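Local coordinates for BILBO1_N domain-containing protein (Trypanosoma brucei equiperdum, PDB 7A1I) that is of uncertain function but carries a ubiquitin-like BILBO1 N-terminal domain, which probably serves as a protein-binding module, at residues 8-13 against 33-38. Numbering follows the deposited sequence.
Sequences ICVATD and SRLLNY
No flat group enters the meeting of Leu35 with Ile8 and Val10; the one aromatic ring of the two segments, that of Tyr38, carries Arg34 CG over one face, 3.9 Å above the ring plane and displaced toward the rim. That pair, one helical turn apart, lies along a flank of the helix, where a long polar chain can reach solvent while its CG methylene rests on the Tyr38 ring. The contact with the strand is purely aliphatic. Leu35 stretches away from its own backbone N (chi1 173°, CG trans to it), which carries its forked end toward the sheet. CD1 is shared between both strand residues: it meets Val10 CG2 at 3.7 Å, the two side chains approaching tip to tip, and also comes within 4.1 Å of Ile8 CG2. CD2 meets Ile8 alone, 4.0 Å from its CG2. Ile8 CG2 thus lies against both methyls of Leu35, and the two side chains are crossed at a slant. Branched at CG and not at CB, leucine is easily held in a helix, and it is long enough to bring its methyls to the sheet, the nearest CA atoms, of Ile8 and Leu35, being 8.6 Å apart. The beta-branched Ile8 and Val10 favour extended backbone and, two residues apart, place methyls on the same face of the strand. In the beta-grasp fold expected of a ubiquitin-like domain, helix 32-50 packs across the sheet. Strand 6-14 is central, between strands 17-25 and 84-89. Val10 also touches Ser39 and Phe43 of the helix and Leu88 of strand 84-89, while Leu80 from a loop adds to the packing around Leu35.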
ATOM      1  N   ILE A   8       0.361  -7.822  -5.742  1.00 41.02           N
ATOM      2  CA  ILE A   8       0.866  -6.511  -5.343  1.00 38.08           C
ATOM      3  C   ILE A   8       0.575  -6.328  -3.854  1.00 38.31           C
ATOM      4  O   ILE A   8      -0.562  -6.527  -3.412  1.00 36.74           O
ATOM      5  CB  ILE A   8       0.219  -5.368  -6.147  1.00 39.78           C
ATOM      6  CG1 ILE A   8       0.271  -5.617  -7.670  1.00 46.22           C
ATOM      7  CG2 ILE A   8       0.870  -4.030  -5.767  1.00 38.40           C
ATOM      8  CD1 ILE A   8       1.621  -5.378  -8.304  1.00 47.80           C
ATOM      9  N   CYS A   9       1.598  -5.970  -3.080  1.00 38.89           N
ATOM     10  CA  CYS A   9       1.410  -5.592  -1.688  1.00 36.45           C
ATOM     11  C   CYS A   9       1.399  -4.077  -1.562  1.00 36.06           C
ATOM     12  O   CYS A   9       2.108  -3.372  -2.293  1.00 37.73           O
ATOM     13  CB  CYS A   9       2.496  -6.162  -0.781  1.00 37.44           C
ATOM     14  SG  CYS A   9       2.505  -7.943  -0.652  1.00 47.19           S
ATOM     15  N   VAL A  10       0.572  -3.589  -0.643  1.00 32.57           N
ATOM     16  CA  VAL A  10       0.342  -2.169  -0.420  1.00 32.88           C
ATOM     17  C   VAL A  10       0.396  -1.936   1.080  1.00 33.25           C
ATOM     18  O   VAL A  10      -0.319  -2.609   1.832  1.00 35.12           O
ATOM     19  CB  VAL A  10      -1.007  -1.712  -0.974  1.00 31.89           C
ATOM     20  CG1 VAL A  10      -1.165  -0.221  -0.781  1.00 35.27           C
ATOM     21  CG2 VAL A  10      -1.102  -2.082  -2.484  1.00 34.06           C
ATOM     22  N   ALA A  11       1.273  -1.034   1.524  1.00 30.95           N
ATOM     23  CA  ALA A  11       1.416  -0.798   2.965  1.00 33.36           C
ATOM     24  C   ALA A  11       1.177   0.679   3.254  1.00 33.00           C
ATOM     25  O   ALA A  11       1.188   1.518   2.343  1.00 32.77           O
ATOM     26  CB  ALA A  11       2.793  -1.241   3.484  1.00 33.29           C
ATOM     27  N   THR A  12       0.870   0.968   4.517  1.00 32.87           N
ATOM     28  CA  THR A  12       0.626   2.340   4.967  1.00 34.13           C
ATOM     29  C   THR A  12       0.759   2.378   6.487  1.00 35.77           C
ATOM     30  O   THR A  12       0.861   1.343   7.141  1.00 35.87           O
ATOM     31  CB  THR A  12      -0.753   2.854   4.501  1.00 34.10           C
ATOM     32  OG1 THR A  12      -0.819   4.292   4.590  1.00 35.58           O
ATOM     33  CG2 THR A  12      -1.896   2.227   5.285  1.00 34.58           C
ATOM     34  N   ASP A  13       0.740   3.588   7.040  1.00 37.46           N
ATOM     35  CA  ASP A  13       0.887   3.794   8.476  1.00 39.57           C
ATOM     36  C   ASP A  13      -0.469   3.827   9.173  1.00 40.54           C
ATOM     37  O   ASP A  13      -1.398   4.498   8.725  1.00 40.73           O
ATOM     38  CB  ASP A  13       1.641   5.099   8.737  1.00 41.56           C
ATOM     39  CG  ASP A  13       1.943   5.327  10.211  1.00 46.71           C
ATOM     40  OD1 ASP A  13       3.051   4.952  10.655  1.00 47.82           O
ATOM     41  OD2 ASP A  13       1.083   5.903  10.921  1.00 46.49           O
ATOM     42  N   SER A  33      -4.490   3.447 -10.876  1.00 39.46           N
ATOM     43  CA  SER A  33      -5.675   4.060 -10.289  1.00 43.99           C
ATOM     44  C   SER A  33      -6.581   3.018  -9.641  1.00 42.44           C
ATOM     45  O   SER A  33      -7.127   3.252  -8.553  1.00 38.30           O
ATOM     46  CB  SER A  33      -6.436   4.847 -11.340  1.00 44.01           C
ATOM     47  OG  SER A  33      -7.094   3.954 -12.214  1.00 57.75           O
ATOM     48  N   ARG A  34      -6.726   1.855 -10.283  1.00 43.15           N
ATOM     49  CA  ARG A  34      -7.511   0.775  -9.693  1.00 41.97           C
ATOM     50  C   ARG A  34      -6.897   0.292  -8.387  1.00 40.67           C
ATOM     51  O   ARG A  34      -7.608   0.075  -7.398  1.00 38.91           O
ATOM     52  CB  ARG A  34      -7.621  -0.387 -10.679  1.00 45.60           C
ATOM     53  CG  ARG A  34      -8.720  -1.385 -10.309  1.00 60.95           C
ATOM     54  CD  ARG A  34     -10.107  -0.822 -10.622  1.00 67.96           C
ATOM     55  NE  ARG A  34     -10.297  -0.644 -12.061  1.00 80.33           N
ATOM     56  CZ  ARG A  34     -11.337  -0.026 -12.614  1.00 75.47           C
ATOM     57  NH1 ARG A  34     -12.294   0.486 -11.852  1.00 78.72           N
ATOM     58  NH2 ARG A  34     -11.411   0.088 -13.935  1.00 79.00           N
ATOM     59  N   LEU A  35      -5.580   0.086  -8.378  1.00 47.44           N
ATOM     60  CA  LEU A  35      -4.890  -0.325  -7.162  1.00 42.11           C
ATOM     61  C   LEU A  35      -5.087   0.687  -6.038  1.00 37.53           C
ATOM     62  O   LEU A  35      -5.254   0.312  -4.862  1.00 35.85           O
ATOM     63  CB  LEU A  35      -3.404  -0.519  -7.469  1.00 43.65           C
ATOM     64  CG  LEU A  35      -2.551  -0.799  -6.231  1.00 40.66           C
ATOM     65  CD1 LEU A  35      -2.855  -2.207  -5.690  1.00 42.03           C
ATOM     66  CD2 LEU A  35      -1.096  -0.647  -6.609  1.00 40.53           C
ATOM     67  N   LEU A  36      -5.074   1.976  -6.369  1.00 37.19           N
ATOM     68  CA  LEU A  36      -5.272   3.003  -5.349  1.00 36.25           C
ATOM     69  C   LEU A  36      -6.701   3.010  -4.813  1.00 37.99           C
ATOM     70  O   LEU A  36      -6.914   3.214  -3.607  1.00 35.55           O
ATOM     71  CB  LEU A  36      -4.891   4.380  -5.906  1.00 36.80           C
ATOM     72  CG  LEU A  36      -3.387   4.574  -6.159  1.00 37.57           C
ATOM     73  CD1 LEU A  36      -3.099   5.949  -6.762  1.00 36.83           C
ATOM     74  CD2 LEU A  36      -2.525   4.322  -4.917  1.00 38.53           C
ATOM     75  N   ASN A  37      -7.694   2.799  -5.681  1.00 36.11           N
ATOM     76  CA  ASN A  37      -9.084   2.741  -5.217  1.00 36.42           C
ATOM     77  C   ASN A  37      -9.329   1.514  -4.334  1.00 39.54           C
ATOM     78  O   ASN A  37      -9.996   1.615  -3.293  1.00 39.55           O
ATOM     79  CB  ASN A  37     -10.063   2.731  -6.409  1.00 37.67           C
ATOM     80  CG  ASN A  37     -10.028   4.031  -7.215  1.00 40.65           C
ATOM     81  OD1 ASN A  37      -9.636   5.086  -6.711  1.00 45.54           O
ATOM     82  ND2 ASN A  37     -10.425   3.953  -8.473  1.00 46.45           N
ATOM     83  N   TYR A  38      -8.816   0.342  -4.742  1.00 36.68           N
ATOM     84  CA  TYR A  38      -8.913  -0.857  -3.903  1.00 41.77           C
ATOM     85  C   TYR A  38      -8.241  -0.635  -2.548  1.00 38.87           C
ATOM     86  O   TYR A  38      -8.791  -1.008  -1.500  1.00 36.16           O
ATOM     87  CB  TYR A  38      -8.273  -2.060  -4.604  1.00 41.67           C
ATOM     88  CG  TYR A  38      -9.071  -2.672  -5.742  1.00 44.70           C
ATOM     89  CD1 TYR A  38      -8.523  -3.675  -6.528  1.00 55.03           C
ATOM     90  CD2 TYR A  38     -10.358  -2.243  -6.034  1.00 51.05           C
ATOM     91  CE1 TYR A  38      -9.239  -4.246  -7.571  1.00 61.87           C
ATOM     92  CE2 TYR A  38     -11.084  -2.805  -7.074  1.00 62.03           C
ATOM     93  CZ  TYR A  38     -10.520  -3.806  -7.840  1.00 64.87           C
ATOM     94  OH  TYR A  38     -11.237  -4.362  -8.873  1.00 84.46           O
TER